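Long-range contacts in hypothetical protein, similar to alpha-acetolactate decarboxylase (Staphylococcus aureus subsp. aureus, PDB 1XV2), which probably catalyses the zinc-dependent decarboxylation of alpha-acetolactate to acetoin, as alpha-acetolactate decarboxylases do: residues A26-L31 against G70-P75; V115-T120 against F193-V198; K122-R127 against R184-H189. One frame throughout, in Å; residues are numbered along the deposited sequence.

How the contacts relate
Contacts 2 and 3 lie in one curled antiparallel sheet, their centres about 12 Å apart, and both use strand 187-195. Strands 113-118 and 120-127 are consecutive in the chain, and contact 3 is nested inside the loop closed by contact 2. The two meet where Glu194 N lies 2.8 Å from His123 O, a probable hydrogen bond. Contact 3 supplies His189, which binds zinc together with His176 and His178; the Phe193 side chain of contact 2 is about 13 Å from the metal. Contact 1, a separate two-stranded pairing, has its centre about 23 Å from that of contact 3 and about 28 Å from that of contact 2, but its Val74 side chain is about 12 Å from zinc.

Contact 1: residues A26-L31 against G70-P75; sequences ATINEL and GDEKVP
Ile28 enters the contact from the first turn of helix 28-32, just after strand 26-27 has paired antiparallel with strand 73-74. Ile28 CB lies 3.4 Å from Gly70 O. Ile28 CG2 reaches Gly70 CA at 3.9 Å, while Ile28 CG1, beside the backbone N (chi1 -76°), comes within 3.6 Å of Glu72 O. The tip, Ile28 CD1, ends 3.7 Å from Val74 CG1, the two side chains crossing at about a right angle. Val74 CG2 packs on Ala26 CB and, less closely, on Leu31 CD2. Ile28 and Leu31 also touch Phe51 of strand 48-52, and Val74 touches Leu42 of strand 37-42.

Four backbone hydrogen bonds join the segments. Ala26 and Val74 form a hydrogen-bonded pair, with Val74 N to Ala26 O at 2.6 Å. Ile28 N gives to Glu72 O, and Asn29 N to Gly70 O at 2.9 Å. Within the loop Gly70 N uses the syn lone pair of Glu72 OE1 at 2.7 Å, while OE2 binds Lys69 N. The chemistry implies that the first two helix amides are satisfied by backbone carbonyls of 70-75, where Thr27, at the N-cap position, makes no side-chain capping bond.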
loop_
_atom_site.group_PDB
_atom_site.type_symbol
_atom_site.label_atom_id
_atom_site.label_comp_id
_atom_site.label_asym_id
_atom_site.label_seq_id
_atom_site.Cartn_x
_atom_site.Cartn_y
_atom_site.Cartn_z
ATOM N N ALA A 26 1.044 -9.001 15.861
ATOM C CA ALA A 26 0.243 -10.062 15.267
ATOM C C ALA A 26 0.866 -11.398 15.657
ATOM O O ALA A 26 2.069 -11.489 15.911
ATOM C CB ALA A 26 0.198 -9.914 13.751
ATOM N N THR A 27 0.038 -12.430 15.702
ATOM C CA THR A 27 0.480 -13.761 16.083
ATOM C C THR A 27 0.847 -14.612 14.865
ATOM O O THR A 27 0.294 -14.424 13.782
ATOM C CB THR A 27 -0.645 -14.450 16.893
ATOM O OG1 THR A 27 -0.295 -14.460 18.282
ATOM C CG2 THR A 27 -0.898 -15.852 16.404
ATOM N N ILE A 28 1.781 -15.544 15.042
ATOM C CA ILE A 28 2.179 -16.430 13.948
ATOM C C ILE A 28 0.945 -17.157 13.421
ATOM O O ILE A 28 0.728 -17.238 12.211
ATOM C CB ILE A 28 3.210 -17.485 14.415
ATOM C CG1 ILE A 28 4.586 -16.840 14.578
ATOM C CG2 ILE A 28 3.271 -18.637 13.411
ATOM C CD1 ILE A 28 5.201 -16.357 13.268
ATOM N N ASN A 29 0.140 -17.683 14.342
ATOM C CA ASN A 29 -1.083 -18.398 13.991
ATOM C C ASN A 29 -2.033 -17.515 13.189
ATOM O O ASN A 29 -2.675 -17.979 12.246
ATOM C CB ASN A 29 -1.795 -18.892 15.259
ATOM C CG ASN A 29 -1.092 -20.075 15.910
ATOM O OD1 ASN A 29 -1.397 -20.440 17.045
ATOM N ND2 ASN A 29 -0.158 -20.685 15.191
ATOM N N GLU A 30 -2.127 -16.243 13.565
ATOM C CA GLU A 30 -3.007 -15.317 12.860
ATOM C C GLU A 30 -2.515 -15.097 11.428
ATOM O O GLU A 30 -3.312 -14.982 10.495
ATOM C CB GLU A 30 -3.078 -13.981 13.608
ATOM C CG GLU A 30 -3.487 -14.128 15.069
ATOM C CD GLU A 30 -3.600 -12.799 15.794
ATOM O OE1 GLU A 30 -2.702 -11.945 15.635
ATOM O OE2 GLU A 30 -4.588 -12.617 16.535
ATOM N N LEU A 31 -1.198 -15.043 11.256
ATOM C CA LEU A 31 -0.616 -14.852 9.932
ATOM C C LEU A 31 -0.875 -16.072 9.045
ATOM O O LEU A 31 -1.221 -15.937 7.871
ATOM C CB LEU A 31 0.890 -14.601 10.050
ATOM C CG LEU A 31 1.338 -13.145 9.902
ATOM C CD1 LEU A 31 1.147 -12.700 8.458
ATOM C CD2 LEU A 31 0.551 -12.254 10.844
ATOM N N GLY A 70 3.496 -20.918 17.444
ATOM C CA GLY A 70 2.323 -20.298 16.855
ATOM C C GLY A 70 1.829 -19.061 17.588
ATOM O O GLY A 70 1.185 -18.196 16.996
ATOM N N ASP A 71 2.143 -18.965 18.875
ATOM C CA ASP A 71 1.707 -17.832 19.685
ATOM C C ASP A 71 2.701 -16.672 19.689
ATOM O O ASP A 71 2.430 -15.621 20.272
ATOM C CB ASP A 71 1.453 -18.292 21.120
ATOM C CG ASP A 71 2.714 -18.776 21.807
ATOM O OD1 ASP A 71 3.377 -19.679 21.256
ATOM O OD2 ASP A 71 3.042 -18.252 22.894
ATOM N N GLU A 72 3.854 -16.859 19.053
ATOM C CA GLU A 72 4.854 -15.797 19.000
ATOM C C GLU A 72 4.270 -14.617 18.234
ATOM O O GLU A 72 3.465 -14.802 17.325
ATOM C CB GLU A 72 6.133 -16.280 18.305
ATOM C CG GLU A 72 6.837 -17.432 19.008
ATOM C CD GLU A 72 6.285 -18.790 18.623
ATOM O OE1 GLU A 72 5.210 -18.849 17.989
ATOM O OE2 GLU A 72 6.933 -19.806 18.962
ATOM N N LYS A 73 4.671 -13.407 18.604
ATOM C CA LYS A 73 4.165 -12.211 17.938
ATOM C C LYS A 73 5.146 -11.673 16.893
ATOM O O LYS A 73 6.354 -11.872 17.004
ATOM C CB LYS A 73 3.855 -11.127 18.977
ATOM C CG LYS A 73 2.655 -11.454 19.860
ATOM C CD LYS A 73 2.338 -10.336 20.845
ATOM C CE LYS A 73 3.427 -10.185 21.899
ATOM N NZ LYS A 73 3.076 -9.165 22.938
ATOM N N VAL A 74 4.613 -10.998 15.879
ATOM C CA VAL A 74 5.430 -10.425 14.810
ATOM C C VAL A 74 5.072 -8.956 14.583
ATOM O O VAL A 74 3.910 -8.571 14.672
ATOM C CB VAL A 74 5.230 -11.194 13.480
ATOM C CG1 VAL A 74 5.565 -12.661 13.676
ATOM C CG2 VAL A 74 3.799 -11.042 12.996
ATOM N N PRO A 75 6.077 -8.115 14.299
ATOM C CA PRO A 75 5.863 -6.684 14.059
ATOM C C PRO A 75 5.689 -6.373 12.573
ATOM O O PRO A 75 5.158 -5.322 12.209
ATOM C CB PRO A 75 7.128 -6.063 14.625
ATOM C CG PRO A 75 8.163 -7.052 14.198
ATOM C CD PRO A 75 7.511 -8.396 14.498
#

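Contact 2: residues V115-T120 against F193-V198; sequences VKIYGT and FEVDDV
Thr120 faces both Asp196 and Asp197 in a classic beta bulge, an antiparallel contact of the curled sheet placed where strand 113-118 passes into 120-127 and 187-195 into 198-204. Segment 115-120 turns its corner at Gly119, and segment 193-198 at Asp196 and Asp197. The evidence for the bulge is the sharing of Thr120 O, which accepts from Asp196 N at 2.9 Å and from Asp197 N at 3.3 Å, both reaching it from the same face of its carbonyl plane. In return Thr120 N gives to Asp197 O at 2.8 Å with an N-H...O angle of 159°. Next in register, Gly119 and Val198 form a non-hydrogen-bonded pair, their CA atoms 4.1 Å apart, and Gly119 CA makes a CH...O contact to Asp197 O.

Inside the bend the contact is apolar. Ile117 CG2, anti to the backbone N, meets Val198 CG2 at 3.7 Å, and CD1 of the same side chain comes obliquely to the Phe193 ring. Ile158 of strand 154-163 touches both Ile117 and Phe193, while Leu90 of strand 86-94 packs on Val198. Two polar groups find partners beyond the segments: Asp197 OD2 bonds Gln91 NE2, and Tyr118, whose CB points away, has its OH bonded to Asp182 and Arg155.

Thr120 has OG1 between its backbone N and carbonyl carbon (chi1 56°), which turns the hydroxyl back to the bulge. Asp197 O thereby gains a second donor, Thr120 OG1 at 3.3 Å, and OG1 also lies 3.2 Å from Asp196 CB.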
loop_
_atom_site.group_PDB
_atom_site.type_symbol
_atom_site.label_atom_id
_atom_site.label_comp_id
_atom_site.label_asym_id
_atom_site.label_seq_id
_atom_site.Cartn_x
_atom_site.Cartn_y
_atom_site.Cartn_z
ATOM N N VAL A 115 7.729 -15.520 -5.067
ATOM C CA VAL A 115 8.632 -16.465 -5.699
ATOM C C VAL A 115 9.023 -17.588 -4.763
ATOM O O VAL A 115 9.042 -17.434 -3.539
ATOM C CB VAL A 115 9.935 -15.789 -6.180
ATOM C CG1 VAL A 115 9.613 -14.677 -7.156
ATOM C CG2 VAL A 115 10.715 -15.256 -4.991
ATOM N N LYS A 116 9.333 -18.726 -5.362
ATOM C CA LYS A 116 9.762 -19.893 -4.621
ATOM C C LYS A 116 10.851 -20.516 -5.475
ATOM O O LYS A 116 10.625 -20.840 -6.641
ATOM C CB LYS A 116 8.605 -20.875 -4.426
ATOM C CG LYS A 116 8.960 -22.032 -3.507
ATOM C CD LYS A 116 7.765 -22.921 -3.208
ATOM C CE LYS A 116 8.147 -24.007 -2.212
ATOM N NZ LYS A 116 6.994 -24.872 -1.833
ATOM N N ILE A 117 12.037 -20.647 -4.898
ATOM C CA ILE A 117 13.185 -21.218 -5.590
ATOM C C ILE A 117 13.661 -22.396 -4.756
ATOM O O ILE A 117 14.197 -22.206 -3.667
ATOM C CB ILE A 117 14.318 -20.178 -5.707
ATOM C CG1 ILE A 117 13.794 -18.926 -6.414
ATOM C CG2 ILE A 117 15.504 -20.778 -6.455
ATOM C CD1 ILE A 117 14.716 -17.728 -6.328
ATOM N N TYR A 118 13.456 -23.610 -5.261
ATOM C CA TYR A 118 13.845 -24.812 -4.528
ATOM C C TYR A 118 14.810 -25.713 -5.288
ATOM O O TYR A 118 14.634 -25.961 -6.479
ATOM C CB TYR A 118 12.608 -25.633 -4.153
ATOM C CG TYR A 118 12.979 -26.921 -3.461
ATOM C CD1 TYR A 118 13.397 -26.920 -2.129
ATOM C CD2 TYR A 118 13.018 -28.126 -4.166
ATOM C CE1 TYR A 118 13.856 -28.083 -1.517
ATOM C CE2 TYR A 118 13.478 -29.295 -3.565
ATOM C CZ TYR A 118 13.898 -29.266 -2.242
ATOM O OH TYR A 118 14.392 -30.412 -1.655
ATOM N N GLY A 119 15.812 -26.222 -4.579
ATOM C CA GLY A 119 16.794 -27.100 -5.192
ATOM C C GLY A 119 18.135 -26.997 -4.492
ATOM O O GLY A 119 18.193 -26.784 -3.279
ATOM N N THR A 120 19.215 -27.145 -5.253
ATOM C CA THR A 120 20.556 -27.058 -4.693
ATOM C C THR A 120 21.188 -25.698 -4.995
ATOM O O THR A 120 21.017 -25.143 -6.079
ATOM C CB THR A 120 21.465 -28.168 -5.254
ATOM O OG1 THR A 120 21.471 -28.102 -6.685
ATOM C CG2 THR A 120 20.966 -29.538 -4.814
ATOM N N PHE A 193 23.335 -15.361 -3.253
ATOM C CA PHE A 193 23.271 -16.795 -3.501
ATOM C C PHE A 193 23.618 -17.145 -4.942
ATOM O O PHE A 193 23.623 -16.288 -5.830
ATOM C CB PHE A 193 21.873 -17.333 -3.163
ATOM C CG PHE A 193 20.803 -16.893 -4.120
ATOM C CD1 PHE A 193 20.414 -17.714 -5.176
ATOM C CD2 PHE A 193 20.195 -15.651 -3.980
ATOM C CE1 PHE A 193 19.435 -17.301 -6.077
ATOM C CE2 PHE A 193 19.214 -15.229 -4.878
ATOM C CZ PHE A 193 18.834 -16.055 -5.928
ATOM N N GLU A 194 23.921 -18.419 -5.157
ATOM C CA GLU A 194 24.243 -18.924 -6.482
ATOM C C GLU A 194 23.545 -20.270 -6.624
ATOM O O GLU A 194 23.790 -21.190 -5.841
ATOM C CB GLU A 194 25.756 -19.089 -6.640
ATOM C CG GLU A 194 26.171 -19.760 -7.941
ATOM C CD GLU A 194 27.673 -19.713 -8.172
ATOM O OE1 GLU A 194 28.427 -20.156 -7.277
ATOM O OE2 GLU A 194 28.098 -19.237 -9.249
ATOM N N VAL A 195 22.664 -20.383 -7.612
ATOM C CA VAL A 195 21.937 -21.627 -7.824
ATOM C C VAL A 195 22.754 -22.671 -8.576
ATOM O O VAL A 195 23.529 -22.340 -9.473
ATOM C CB VAL A 195 20.631 -21.387 -8.611
ATOM C CG1 VAL A 195 19.710 -20.469 -7.821
ATOM C CG2 VAL A 195 20.950 -20.788 -9.980
ATOM N N ASP A 196 22.598 -23.931 -8.184
ATOM C CA ASP A 196 23.282 -25.023 -8.863
ATOM C C ASP A 196 22.225 -25.585 -9.798
ATOM O O ASP A 196 22.343 -25.507 -11.019
ATOM C CB ASP A 196 23.717 -26.110 -7.877
ATOM C CG ASP A 196 24.492 -27.231 -8.555
ATOM O OD1 ASP A 196 24.093 -27.654 -9.660
ATOM O OD2 ASP A 196 25.497 -27.695 -7.984
ATOM N N ASP A 197 21.177 -26.143 -9.201
ATOM C CA ASP A 197 20.067 -26.708 -9.953
ATOM C C ASP A 197 18.810 -26.474 -9.123
ATOM O O ASP A 197 18.673 -27.021 -8.026
ATOM C CB ASP A 197 20.276 -28.207 -10.174
ATOM C CG ASP A 197 19.345 -28.772 -11.227
ATOM O OD1 ASP A 197 18.121 -28.534 -11.142
ATOM O OD2 ASP A 197 19.838 -29.461 -12.141
ATOM N N VAL A 198 17.905 -25.651 -9.641
ATOM C CA VAL A 198 16.674 -25.335 -8.926
ATOM C C VAL A 198 15.472 -25.185 -9.842
ATOM O O VAL A 198 15.596 -25.193 -11.066
ATOM C CB VAL A 198 16.802 -24.010 -8.148
ATOM C CG1 VAL A 198 17.923 -24.102 -7.126
ATOM C CG2 VAL A 198 17.055 -22.870 -9.123
#

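Contact 3: residues K122-R127 against R184-H189; sequences KHMHVR and RAYGGH. With ZN (zinc ion), chain E.
Arg127 and His189 form an antiparallel hydrogen-bonded pair in the curled beta sheet, within the zinc site, whose ligand His189 is. Two backbone bonds fix it, Arg127 N to His189 O and His189 N to Arg127 O, each 3.0 Å. The pairing is brief: the short axes of strands 123-127 and 187-189 run at 69° to each other, and this is the one bridge between the segments.

The packed part is the Met124, Val126 and Tyr186 end of the contact. Val126 points CG2 to Tyr186 OH at 3.4 Å, the two side chains coming from opposite directions, and also touches Gly187 O. Selenomethionine Met124 sets its CG in the plane of the Tyr186 ring, at the edge, 3.8 Å from CE2. Phe179 and Ile154 touch both Met124 and Tyr186, and the hydroxyl of Tyr186 is bonded to Glu149 O, so this end is closed in.

The metal side is wetter. Arg127 leaves its strand with CG between the backbone N and carbonyl carbon (chi1 64°), then bends at chi2, which brings its guanidinium flat on the His189 ring: centres 3.9 Å apart, planes at 25°, NH2 over the ring centre. Glu48 holds NE in a salt bridge, and Gln146 and Ala236 O bind NH1. Arg127 NH2 gives to water 1 at 3.0 Å and weakly to water 2. Both waters, with a third, complete a zinc shell also made by His176 and His178. The same stacked imidazole holds the metal through His189 ND1, 2.3 Å from the zinc ion.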
loop_
_atom_site.group_PDB
_atom_site.type_symbol
_atom_site.label_atom_id
_atom_site.label_comp_id
_atom_site.label_asym_id
_atom_site.label_seq_id
_atom_site.Cartn_x
_atom_site.Cartn_y
_atom_site.Cartn_z
ATOM N N LYS A 122 24.821 -23.568 -4.996
ATOM C CA LYS A 122 26.274 -23.641 -4.930
ATOM C C LYS A 122 26.756 -22.756 -3.797
ATOM O O LYS A 122 27.698 -23.094 -3.086
ATOM C CB LYS A 122 26.897 -23.161 -6.243
ATOM C CG LYS A 122 26.365 -23.868 -7.469
ATOM C CD LYS A 122 27.154 -23.491 -8.714
ATOM C CE LYS A 122 28.584 -24.001 -8.627
ATOM N NZ LYS A 122 29.335 -23.779 -9.898
ATOM N N HIS A 123 26.095 -21.615 -3.634
ATOM C CA HIS A 123 26.454 -20.666 -2.592
ATOM C C HIS A 123 25.203 -20.037 -1.977
ATOM O O HIS A 123 24.244 -19.735 -2.678
ATOM C CB HIS A 123 27.356 -19.578 -3.185
ATOM C CG HIS A 123 27.736 -18.503 -2.215
ATOM N ND1 HIS A 123 28.393 -18.764 -1.031
ATOM C CD2 HIS A 123 27.569 -17.160 -2.264
ATOM C CE1 HIS A 123 28.614 -17.628 -0.393
ATOM N NE2 HIS A 123 28.125 -16.640 -1.120
HETATM N N MSE A 124 25.214 -19.858 -0.662
HETATM C CA MSE A 124 24.092 -19.246 0.040
HETATM C C MSE A 124 24.674 -18.336 1.111
HETATM O O MSE A 124 25.553 -18.740 1.869
HETATM C CB MSE A 124 23.194 -20.326 0.670
HETATM C CG MSE A 124 21.970 -19.795 1.420
HETATM SE SE MSE A 124 20.801 -18.631 0.403
HETATM C CE MSE A 124 20.104 -19.906 -0.871
ATOM N N HIS A 125 24.188 -17.100 1.153
ATOM C CA HIS A 125 24.660 -16.107 2.110
ATOM C C HIS A 125 23.457 -15.419 2.755
ATOM O O HIS A 125 22.688 -14.747 2.077
ATOM C CB HIS A 125 25.534 -15.079 1.376
ATOM C CG HIS A 125 26.084 -13.998 2.254
ATOM N ND1 HIS A 125 26.918 -13.010 1.778
ATOM C CD2 HIS A 125 25.915 -13.743 3.573
ATOM C CE1 HIS A 125 27.240 -12.193 2.765
ATOM N NE2 HIS A 125 26.644 -12.616 3.865
ATOM N N VAL A 126 23.298 -15.592 4.065
ATOM C CA VAL A 126 22.177 -14.985 4.780
ATOM C C VAL A 126 22.615 -14.253 6.037
ATOM O O VAL A 126 23.756 -14.379 6.488
ATOM C CB VAL A 126 21.144 -16.049 5.242
ATOM C CG1 VAL A 126 20.669 -16.882 4.067
ATOM C CG2 VAL A 126 21.758 -16.938 6.316
ATOM N N ARG A 127 21.688 -13.486 6.600
ATOM C CA ARG A 127 21.932 -12.785 7.846
ATOM C C ARG A 127 20.786 -13.170 8.767
ATOM O O ARG A 127 19.720 -13.588 8.304
ATOM C CB ARG A 127 21.976 -11.258 7.646
ATOM C CG ARG A 127 20.683 -10.596 7.178
ATOM C CD ARG A 127 19.710 -10.285 8.321
ATOM N NE ARG A 127 18.463 -9.698 7.823
ATOM C CZ ARG A 127 18.340 -8.456 7.363
ATOM N NH1 ARG A 127 19.388 -7.641 7.339
ATOM N NH2 ARG A 127 17.170 -8.033 6.899
ATOM N N ARG A 184 16.275 -28.124 7.853
ATOM C CA ARG A 184 15.621 -27.256 8.835
ATOM C C ARG A 184 16.620 -26.973 9.956
ATOM O O ARG A 184 16.296 -27.128 11.134
ATOM C CB ARG A 184 14.391 -27.940 9.446
ATOM C CG ARG A 184 13.556 -28.798 8.506
ATOM C CD ARG A 184 12.544 -28.013 7.692
ATOM N NE ARG A 184 13.155 -27.269 6.598
ATOM C CZ ARG A 184 12.485 -26.814 5.545
ATOM N NH1 ARG A 184 11.179 -27.030 5.439
ATOM N NH2 ARG A 184 13.119 -26.146 4.592
ATOM N N ALA A 185 17.832 -26.566 9.595
ATOM C CA ALA A 185 18.857 -26.289 10.595
ATOM C C ALA A 185 19.651 -25.023 10.290
ATOM O O ALA A 185 20.477 -24.584 11.097
ATOM C CB ALA A 185 19.805 -27.485 10.703
ATOM N N TYR A 186 19.390 -24.436 9.129
ATOM C CA TYR A 186 20.088 -23.232 8.693
ATOM C C TYR A 186 19.157 -22.376 7.846
ATOM O O TYR A 186 18.388 -22.899 7.045
ATOM C CB TYR A 186 21.316 -23.625 7.862
ATOM C CG TYR A 186 21.900 -22.501 7.032
ATOM C CD1 TYR A 186 22.814 -21.601 7.581
ATOM C CD2 TYR A 186 21.523 -22.326 5.701
ATOM C CE1 TYR A 186 23.342 -20.553 6.822
ATOM C CE2 TYR A 186 22.044 -21.280 4.933
ATOM C CZ TYR A 186 22.952 -20.402 5.501
ATOM O OH TYR A 186 23.482 -19.382 4.745
ATOM N N GLY A 187 19.236 -21.062 8.014
ATOM C CA GLY A 187 18.390 -20.184 7.229
ATOM C C GLY A 187 18.508 -18.730 7.627
ATOM O O GLY A 187 19.272 -18.385 8.527
ATOM N N GLY A 188 17.745 -17.874 6.951
ATOM C CA GLY A 188 17.775 -16.457 7.256
ATOM C C GLY A 188 17.345 -15.580 6.094
ATOM O O GLY A 188 16.722 -16.046 5.140
ATOM N N HIS A 189 17.672 -14.296 6.196
ATOM C CA HIS A 189 17.359 -13.306 5.170
ATOM C C HIS A 189 18.486 -13.395 4.138
ATOM O O HIS A 189 19.647 -13.164 4.469
ATOM C CB HIS A 189 17.328 -11.914 5.808
ATOM C CG HIS A 189 17.127 -10.796 4.832
ATOM N ND1 HIS A 189 15.879 -10.341 4.465
ATOM C CD2 HIS A 189 18.018 -10.020 4.171
ATOM C CE1 HIS A 189 16.009 -9.328 3.627
ATOM N NE2 HIS A 189 17.298 -9.114 3.430
HETATM ZN ZN ZN E . 13.958 -10.145 5.730
HETATM O O HOH W 1 14.947 -9.773 7.916
HETATM O O HOH W 2 14.003 -7.788 6.582
HETATM O O HOH W 3 12.533 -9.361 7.599
#